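PDB 4EVW: nucleoside-diphosphate-sugar pyrophosphorylase from Vibrio cholerae, which probably transfers a nucleotidyl group from a nucleoside triphosphate to a sugar phosphate, releasing pyrophosphate. Local coordinates for residues Q30-H35 with D115-N120; S36-S39 with Y43-S46; S167-T172 with Y221-R226; I230-G233 with E237-D240. The protein carries 1 engineered substitution. One frame throughout, in Å; residues are numbered along the deposited sequence.

Contact 1: residues Q30-H35 with D115-N120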
# COMPACT_ATOMS: atom_id res chain seq x y z
N GLN A 30 0.38 19.84 8.63
CA GLN A 30 -0.25 19.23 7.47
C GLN A 30 -0.98 17.93 7.80
O GLN A 30 -0.71 17.30 8.83
CB GLN A 30 0.79 18.99 6.36
CG GLN A 30 1.93 18.08 6.73
CD GLN A 30 2.99 18.01 5.65
OE1 GLN A 30 3.92 17.20 5.72
NE2 GLN A 30 2.87 18.87 4.64
N THR A 31 -1.90 17.53 6.93
CA THR A 31 -2.69 16.32 7.13
C THR A 31 -1.86 15.06 7.01
O THR A 31 -0.81 15.04 6.37
CB THR A 31 -3.84 16.24 6.11
OG1 THR A 31 -3.31 16.20 4.78
CG2 THR A 31 -4.76 17.45 6.25
N LEU A 32 -2.33 13.99 7.64
CA LEU A 32 -1.61 12.73 7.57
C LEU A 32 -1.55 12.30 6.10
O LEU A 32 -0.58 11.67 5.67
CB LEU A 32 -2.29 11.67 8.45
CG LEU A 32 -2.30 12.05 9.95
CD1 LEU A 32 -2.81 10.87 10.77
CD2 LEU A 32 -0.90 12.42 10.39
N PHE A 33 -2.57 12.67 5.32
CA PHE A 33 -2.59 12.34 3.89
C PHE A 33 -1.35 12.93 3.24
O PHE A 33 -0.64 12.26 2.49
CB PHE A 33 -3.83 12.93 3.22
CG PHE A 33 -3.82 12.81 1.72
CD1 PHE A 33 -4.16 11.62 1.09
CD2 PHE A 33 -3.46 13.91 0.93
CE1 PHE A 33 -4.15 11.52 -0.30
CE2 PHE A 33 -3.45 13.81 -0.46
CZ PHE A 33 -3.80 12.62 -1.08
N GLU A 34 -1.08 14.20 3.54
CA GLU A 34 0.08 14.89 2.98
C GLU A 34 1.40 14.30 3.46
O GLU A 34 2.34 14.16 2.68
CB GLU A 34 0.00 16.38 3.31
CG GLU A 34 -1.12 17.11 2.60
CD GLU A 34 -1.44 18.45 3.24
OE1 GLU A 34 -2.21 18.47 4.22
OE2 GLU A 34 -0.90 19.48 2.78
N HIS A 35 1.48 13.98 4.75
CA HIS A 35 2.69 13.38 5.30
C HIS A 35 3.02 12.09 4.55
O HIS A 35 4.17 11.81 4.24
CB HIS A 35 2.52 13.05 6.78
CG HIS A 35 2.66 14.22 7.69
ND1 HIS A 35 3.84 14.90 7.85
CD2 HIS A 35 1.77 14.81 8.53
CE1 HIS A 35 3.68 15.86 8.74
NE2 HIS A 35 2.44 15.82 9.17
N ASP A 115 -1.27 5.19 5.99
CA ASP A 115 -0.90 5.07 7.41
C ASP A 115 0.62 5.06 7.60
O ASP A 115 1.10 4.98 8.73
CB ASP A 115 -1.40 3.76 8.02
CG ASP A 115 -2.89 3.57 7.85
OD1 ASP A 115 -3.64 4.53 8.08
OD2 ASP A 115 -3.29 2.43 7.51
N THR A 116 1.35 5.13 6.50
CA THR A 116 2.80 5.05 6.57
C THR A 116 3.52 6.22 5.93
O THR A 116 3.06 6.75 4.92
CB THR A 116 3.26 3.75 5.86
OG1 THR A 116 2.49 2.65 6.34
CG2 THR A 116 4.73 3.48 6.12
N PHE A 117 4.63 6.64 6.53
CA PHE A 117 5.44 7.71 5.95
C PHE A 117 6.82 7.14 5.66
O PHE A 117 7.44 6.49 6.51
CB PHE A 117 5.62 8.91 6.88
CG PHE A 117 4.37 9.34 7.57
CD1 PHE A 117 3.12 9.19 6.96
CD2 PHE A 117 4.44 9.89 8.84
CE1 PHE A 117 1.96 9.58 7.62
CE2 PHE A 117 3.29 10.28 9.51
CZ PHE A 117 2.04 10.13 8.90
N ARG A 118 7.29 7.40 4.45
CA ARG A 118 8.60 6.94 4.01
C ARG A 118 9.30 8.17 3.45
O ARG A 118 9.35 8.36 2.23
CB ARG A 118 8.43 5.88 2.92
CG ARG A 118 8.05 4.52 3.48
CD ARG A 118 9.28 3.78 3.99
NE ARG A 118 10.16 3.40 2.89
CZ ARG A 118 11.28 4.03 2.56
NH1 ARG A 118 11.69 5.09 3.26
NH2 ARG A 118 11.99 3.63 1.51
N PRO A 119 9.85 9.01 4.33
CA PRO A 119 10.53 10.22 3.85
C PRO A 119 11.60 9.99 2.77
O PRO A 119 12.38 9.05 2.85
CB PRO A 119 11.16 10.80 5.12
CG PRO A 119 10.37 10.21 6.24
CD PRO A 119 10.08 8.81 5.77
N ASN A 120 11.61 10.87 1.77
CA ASN A 120 12.60 10.82 0.70
C ASN A 120 12.68 9.48 -0.03
O ASN A 120 13.76 9.00 -0.36
CB ASN A 120 13.98 11.16 1.28
CG ASN A 120 13.96 12.43 2.13
OD1 ASN A 120 13.37 13.43 1.74
ND2 ASN A 120 14.62 12.38 3.28
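Phe-117 reaches from a short strand to the first turn of helix 32-37 and meets it with one face of its ring. Its CB and CG lie near the backbone of His-35, and His-35 C lies 3.8 Å from Phe-117 CD1. Farther out, CE1 comes 3.6 Å from CB of His-35, the methylene that sits over the ring in a CH-pi contact, 15° off the ring normal. At the tip, CZ touches CB of His-35 again and also meets Leu-32 CD2 at 4.0 Å. Residues 115-120 include strand 116-117, which pairs antiparallel with strand 230-231, so the phenylalanine joins this small two-stranded sheet to the helix that follows the hairpin of strands 26-27 and 30-31. The imidazole of His-35 is tilted 32° against the phenyl plane. CG of His-35 is anti to the carbonyl carbon (chi1 -79°), which carries the imidazole past the phenyl ring; its NE2 is bound to Ala-27 O, and the Phe-241 ring meets the imidazole edge-to-face. The helix start is held by a capping box: Thr-31 OG1 accepts from Glu-34 N at 3.2 Å, while Glu-34 OE1 receives both Thr-31 N and, through its anti lone pair, Thr-31 OG1 at 2.6 Å.

Contact 2: residues S36-S39 with Y43-S46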
# COMPACT_ATOMS: atom_id res chain seq x y z
N SER A 36 1.99 11.30 4.28
CA SER A 36 2.20 10.03 3.59
C SER A 36 2.53 10.19 2.11
O SER A 36 3.50 9.60 1.63
CB SER A 36 0.98 9.12 3.75
OG SER A 36 1.14 7.94 2.98
N VAL A 37 1.74 10.98 1.39
CA VAL A 37 1.98 11.16 -0.03
C VAL A 37 3.29 11.89 -0.30
O VAL A 37 3.94 11.65 -1.32
CB VAL A 37 0.80 11.90 -0.71
CG1 VAL A 37 1.08 12.10 -2.19
CG2 VAL A 37 -0.47 11.09 -0.52
N ASN A 38 3.70 12.77 0.61
CA ASN A 38 4.95 13.49 0.42
C ASN A 38 6.16 12.56 0.40
O ASN A 38 7.25 12.97 0.00
CB ASN A 38 5.14 14.58 1.48
CG ASN A 38 4.63 15.92 1.01
OD1 ASN A 38 4.67 16.21 -0.18
ND2 ASN A 38 4.17 16.75 1.94
N SER A 39 5.95 11.33 0.84
CA SER A 39 7.01 10.32 0.82
C SER A 39 7.54 10.26 -0.61
O SER A 39 8.74 10.09 -0.84
CB SER A 39 6.47 8.94 1.16
OG SER A 39 5.96 8.87 2.49
N TYR A 43 8.69 12.08 -7.11
CA TYR A 43 7.96 11.58 -8.27
C TYR A 43 6.71 12.36 -8.67
O TYR A 43 5.99 11.97 -9.59
CB TYR A 43 7.61 10.12 -8.02
CG TYR A 43 8.85 9.29 -7.82
CD1 TYR A 43 9.63 8.90 -8.91
CD2 TYR A 43 9.30 8.95 -6.54
CE1 TYR A 43 10.82 8.20 -8.74
CE2 TYR A 43 10.49 8.26 -6.35
CZ TYR A 43 11.25 7.89 -7.46
OH TYR A 43 12.42 7.20 -7.28
N PHE A 44 6.47 13.48 -7.98
CA PHE A 44 5.29 14.30 -8.26
C PHE A 44 5.20 14.81 -9.70
O PHE A 44 4.11 14.96 -10.25
CB PHE A 44 5.24 15.50 -7.31
CG PHE A 44 4.86 15.14 -5.89
CD1 PHE A 44 4.48 13.85 -5.56
CD2 PHE A 44 4.85 16.12 -4.91
CE1 PHE A 44 4.09 13.54 -4.26
CE2 PHE A 44 4.46 15.82 -3.60
CZ PHE A 44 4.08 14.52 -3.28
N ALA A 45 6.35 15.09 -10.30
CA ALA A 45 6.36 15.64 -11.66
C ALA A 45 6.33 14.60 -12.78
O ALA A 45 5.91 14.91 -13.89
CB ALA A 45 7.59 16.52 -11.83
N SER A 46 6.73 13.38 -12.47
CA SER A 46 6.88 12.33 -13.47
C SER A 46 6.01 11.09 -13.43
O SER A 46 5.81 10.42 -14.45
CB SER A 46 8.31 11.83 -13.41
OG SER A 46 8.54 11.17 -12.17
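An aromatic edge set against helical backbone makes this a short-range, buried contact, in which Phe-44, from the loop leading to strand 49-54, packs back on residues 36-39, where helix 32-37 gives way to 3-10 geometry. The chain therefore turns round on itself within a few residues. Two oxygens lie at the phenyl edge, near the ring plane. Val-37 O is 3.5 Å from Phe-44 CZ, and the side-chain oxygen Asn-38 OD1 is 3.4 Å from Phe-44 CE2. The asparagine side chain crosses the phenylalanine at about a right angle, and the planes of amide and ring are inclined by 36°. Although the CB of Asn-38 points away from the loop, its amide bends back to bring OD1 to the ring. Val-37 adds an apolar touch: CG1, anti to the backbone N (chi1 179°), lies 3.9 Å from Phe-44 CE1. Leu-70 of helix 59-70 touches Val-37, Asn-38 and Phe-44 alike, so that a second helix joins the cluster. On the helix side, Ser-36 O accepts from both Ser-39 N and Ser-39 OG, the hydroxyl at 2.7 Å, and both donors approach the same face of the carbonyl plane. No hydrogen bond crosses between the segments; oxygens beside the positively polarised rim of a phenyl ring suggest a weak electrostatic attraction added to the apolar contact.

Contact 3: residues S167-T172 with Y221-R226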
# COMPACT_ATOMS: atom_id res chain seq x y z
N SER A 167 9.29 -15.21 9.19
CA SER A 167 10.61 -14.59 9.13
C SER A 167 10.59 -13.34 10.00
O SER A 167 9.60 -13.07 10.68
CB SER A 167 10.93 -14.15 7.70
OG SER A 167 10.31 -12.90 7.41
N ASP A 168 11.69 -12.59 10.00
CA ASP A 168 11.69 -11.35 10.76
C ASP A 168 11.82 -10.14 9.83
O ASP A 168 12.24 -9.06 10.25
CB ASP A 168 12.77 -11.35 11.86
CG ASP A 168 14.16 -11.59 11.32
OD1 ASP A 168 14.28 -11.92 10.13
OD2 ASP A 168 15.12 -11.47 12.11
N LEU A 169 11.44 -10.34 8.57
CA LEU A 169 11.44 -9.25 7.59
C LEU A 169 9.97 -8.87 7.45
O LEU A 169 9.18 -9.60 6.85
CB LEU A 169 11.97 -9.73 6.24
CG LEU A 169 13.42 -10.25 6.23
CD1 LEU A 169 13.79 -10.75 4.85
CD2 LEU A 169 14.35 -9.14 6.68
N CYS A 170 9.61 -7.71 8.01
CA CYS A 170 8.23 -7.25 8.00
C CYS A 170 7.95 -6.18 6.96
O CYS A 170 8.74 -5.26 6.77
CB CYS A 170 7.87 -6.71 9.38
SG CYS A 170 8.42 -7.79 10.71
N SER A 171 6.79 -6.29 6.31
CA SER A 171 6.41 -5.32 5.29
C SER A 171 6.17 -3.92 5.83
O SER A 171 5.55 -3.74 6.88
CB SER A 171 5.15 -5.80 4.55
OG SER A 171 4.69 -4.79 3.67
N THR A 172 6.65 -2.93 5.09
CA THR A 172 6.45 -1.54 5.46
C THR A 172 5.10 -1.10 4.90
O THR A 172 4.62 -0.01 5.19
CB THR A 172 7.52 -0.63 4.82
OG1 THR A 172 7.39 -0.69 3.39
CG2 THR A 172 8.92 -1.08 5.23
N TYR A 221 12.86 -8.67 -2.08
CA TYR A 221 12.53 -7.78 -0.99
C TYR A 221 13.59 -6.70 -1.03
O TYR A 221 14.63 -6.86 -1.66
CB TYR A 221 12.54 -8.48 0.39
CG TYR A 221 13.89 -8.95 0.91
CD1 TYR A 221 14.79 -8.06 1.51
CD2 TYR A 221 14.26 -10.29 0.85
CE1 TYR A 221 16.01 -8.50 2.05
CE2 TYR A 221 15.47 -10.75 1.37
CZ TYR A 221 16.34 -9.85 1.97
OH TYR A 221 17.52 -10.31 2.49
N HIS A 222 13.29 -5.58 -0.39
CA HIS A 222 14.24 -4.50 -0.29
C HIS A 222 14.20 -4.06 1.16
O HIS A 222 13.18 -3.57 1.64
CB HIS A 222 13.89 -3.32 -1.18
CG HIS A 222 14.87 -2.19 -1.06
ND1 HIS A 222 14.52 -0.95 -0.57
CD2 HIS A 222 16.20 -2.15 -1.29
CE1 HIS A 222 15.61 -0.19 -0.50
NE2 HIS A 222 16.64 -0.90 -0.93
N LEU A 223 15.31 -4.25 1.85
CA LEU A 223 15.41 -3.92 3.26
C LEU A 223 15.75 -2.47 3.54
O LEU A 223 16.72 -1.94 3.01
CB LEU A 223 16.48 -4.81 3.91
CG LEU A 223 16.76 -4.57 5.39
CD1 LEU A 223 15.54 -4.97 6.21
CD2 LEU A 223 17.98 -5.39 5.82
N ILE A 224 14.95 -1.81 4.37
CA ILE A 224 15.24 -0.43 4.74
C ILE A 224 15.43 -0.39 6.24
O ILE A 224 15.08 -1.35 6.95
CB ILE A 224 14.11 0.57 4.35
CG1 ILE A 224 12.83 0.29 5.15
CG2 ILE A 224 13.84 0.50 2.85
CD1 ILE A 224 11.78 1.37 4.99
N ALA A 225 16.00 0.70 6.73
CA ALA A 225 16.26 0.86 8.16
C ALA A 225 15.00 1.34 8.88
O ALA A 225 14.17 2.03 8.30
CB ALA A 225 17.40 1.86 8.37
N ARG A 226 14.86 0.97 10.15
CA ARG A 226 13.69 1.35 10.93
C ARG A 226 13.43 2.85 10.97
O ARG A 226 12.28 3.29 11.01
CB ARG A 226 13.81 0.81 12.36
CG ARG A 226 12.57 1.07 13.21
CD ARG A 226 11.35 0.38 12.63
NE ARG A 226 10.16 0.53 13.47
CZ ARG A 226 9.34 1.57 13.44
NH1 ARG A 226 9.57 2.58 12.60
NH2 ARG A 226 8.29 1.61 14.24
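The touching parts of residues 167-172 and 221-226 run at 70° to one another, with the nearest alpha carbons, those of Leu-169 and Leu-223, 7.9 Å apart. At that spacing no backbone bond joins them, and side chains bridge the gap. Strands 169-172 and 219-223 both pair with strand 132-138, the first antiparallel and the second parallel, in the large mixed sheet. At one end Leu-169 lays CD1 over the centre of the Tyr-221 ring, 3.9 Å from the ring centroid and 12° off the normal, a CH-pi contact in which the two side chains cross at about a right angle. Tyr-221 CG stands between the backbone N and the carbonyl carbon (chi1 69°), a torsion that places the ring beside Leu-169. The other leucine branch, Leu-169 CD2, comes more loosely to Leu-223 CD1, at 4.4 Å. Pro-149 of strand 146-149 touches both Leu-169 and Tyr-221. At the other end Thr-172 CG2 and Ile-224 CD1 meet tip to tip at 3.8 Å. The threonine divides its work, since its hydroxyl OG1 is hydrogen-bonded to Glu-135 while the methyl serves the apolar side. Earlier in the same segment, Ser-167 OG accepts from Leu-169 N at 3.0 Å in an ST turn. The contact across the segments is apolar, chiefly methyl groups against a ring or other methyls, so dispersion and the exclusion of water should account for most of the attraction.

Contact 4: residues I230-G233 with E237-D240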
# COMPACT_ATOMS: atom_id res chain seq x y z
N ILE A 230 7.92 5.58 9.24
CA ILE A 230 7.16 6.05 10.40
C ILE A 230 5.74 5.54 10.24
O ILE A 230 5.11 5.77 9.21
CB ILE A 230 7.14 7.59 10.48
CG1 ILE A 230 8.56 8.12 10.69
CG2 ILE A 230 6.22 8.03 11.63
CD1 ILE A 230 8.74 9.56 10.29
N PHE A 231 5.25 4.82 11.23
CA PHE A 231 3.90 4.29 11.18
C PHE A 231 2.97 5.19 11.98
O PHE A 231 3.30 5.61 13.09
CB PHE A 231 3.86 2.87 11.73
CG PHE A 231 4.70 1.90 10.95
CD1 PHE A 231 4.32 1.51 9.67
CD2 PHE A 231 5.86 1.37 11.49
CE1 PHE A 231 5.10 0.62 8.94
CE2 PHE A 231 6.65 0.48 10.77
CZ PHE A 231 6.27 0.10 9.49
N CYS A 232 1.81 5.48 11.40
CA CYS A 232 0.84 6.35 12.04
C CYS A 232 -0.54 5.78 11.72
O CYS A 232 -1.42 6.49 11.22
CB CYS A 232 0.99 7.76 11.46
SG CYS A 232 0.35 9.07 12.50
N GLY A 233 -0.72 4.49 12.00
CA GLY A 233 -1.98 3.82 11.68
C GLY A 233 -2.96 3.55 12.81
O GLY A 233 -4.08 3.12 12.55
N GLU A 237 -0.06 5.76 17.88
CA GLU A 237 1.03 6.15 16.99
C GLU A 237 0.84 7.60 16.54
O GLU A 237 1.82 8.34 16.38
CB GLU A 237 1.09 5.24 15.76
CG GLU A 237 1.63 3.85 16.06
CD GLU A 237 1.44 2.90 14.90
OE1 GLU A 237 0.80 3.29 13.91
OE2 GLU A 237 1.94 1.76 14.98
N TYR A 238 -0.41 8.01 16.34
CA TYR A 238 -0.70 9.38 15.93
C TYR A 238 -0.31 10.32 17.08
O TYR A 238 0.25 11.40 16.86
CB TYR A 238 -2.19 9.53 15.59
CG TYR A 238 -2.65 10.95 15.36
CD1 TYR A 238 -2.08 11.75 14.38
CD2 TYR A 238 -3.68 11.49 16.14
CE1 TYR A 238 -2.51 13.07 14.17
CE2 TYR A 238 -4.12 12.80 15.94
CZ TYR A 238 -3.53 13.58 14.96
OH TYR A 238 -3.98 14.87 14.78
N THR A 239 -0.60 9.90 18.30
CA THR A 239 -0.26 10.69 19.48
C THR A 239 1.26 10.80 19.57
O THR A 239 1.79 11.89 19.81
CB THR A 239 -0.80 10.02 20.77
OG1 THR A 239 -2.23 10.03 20.74
CG2 THR A 239 -0.32 10.77 22.01
N ASP A 240 1.96 9.69 19.36
CA ASP A 240 3.42 9.68 19.41
C ASP A 240 4.00 10.59 18.33
O ASP A 240 4.98 11.29 18.58
CB ASP A 240 3.97 8.26 19.23
CG ASP A 240 3.60 7.34 20.38
OD1 ASP A 240 3.41 7.85 21.51
OD2 ASP A 240 3.52 6.12 20.16
O HOH W 1 4.05 7.30 14.90
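Glu-237 and Cys-232 have the most surface buried where helix 235-243 lies against the end of strand 230-231, and their alpha carbons are just 5.0 Å apart. The glutamate chain is extended beyond CG and runs back along the strand end. Its CB lies 3.5 Å from Phe-231 O, and its carboxylate comes to the turn that leads into the helix. There OE1 accepts from Gly-233 N at 2.7 Å, met nearly end-on to the C-O bond, with an N-H...O angle of 150°. The same oxygen takes a weak second bond from Val-234 N, which ties the acid to two successive amides of the turn. Phe-231 adds its CB, 3.8 Å from Glu-237 OE1, while its ring leads away to Trp-144 and Phe-137. Cys-232 meets the next helix residue, Tyr-238. Its SG, anti to the backbone N (chi1 -158°), sits 3.6 Å from Tyr-238 CA and at the edge of the tyrosine ring, 85° off the normal, in a sulfur-aromatic contact. Tyr-238 carries its ring onward, and its hydroxyl is hydrogen-bonded to Glu-26 O. A water adds a further link by donating to Phe-231 O at 2.6 Å and to Glu-237 O at 2.9 Å. The turn from strand to helix is thus closed by a carboxylate-amide bond, a bridging water and a sulfur contact. Backbone N-H groups directed at the carboxylate would be expected to stabilise its negative charge.

Overall arrangement
Contacts 1, 2 and 4 gather round helix 32-37 and the small antiparallel sheet of strands 116-117 and 230-231, whereas contact 3 belongs to the large mixed sheet. Contacts 1 and 2 share the helix, their centres 10 Å apart, and along the chain contact 2 falls between the two segments of contact 1. Contact 4 lies equally far from contact 1, through the paired strands, but its centre is about 20 Å from that of contact 2. Contact 3 follows contact 1 and precedes contact 4, its centre 18 to 22 Å from the others; Ile-224 against Arg-118 joins it to contact 1 and Thr-172 against Phe-231 to contact 4, while contact 2 is not touched. The C-terminal helix is thereby joined to early and central parts of the chain.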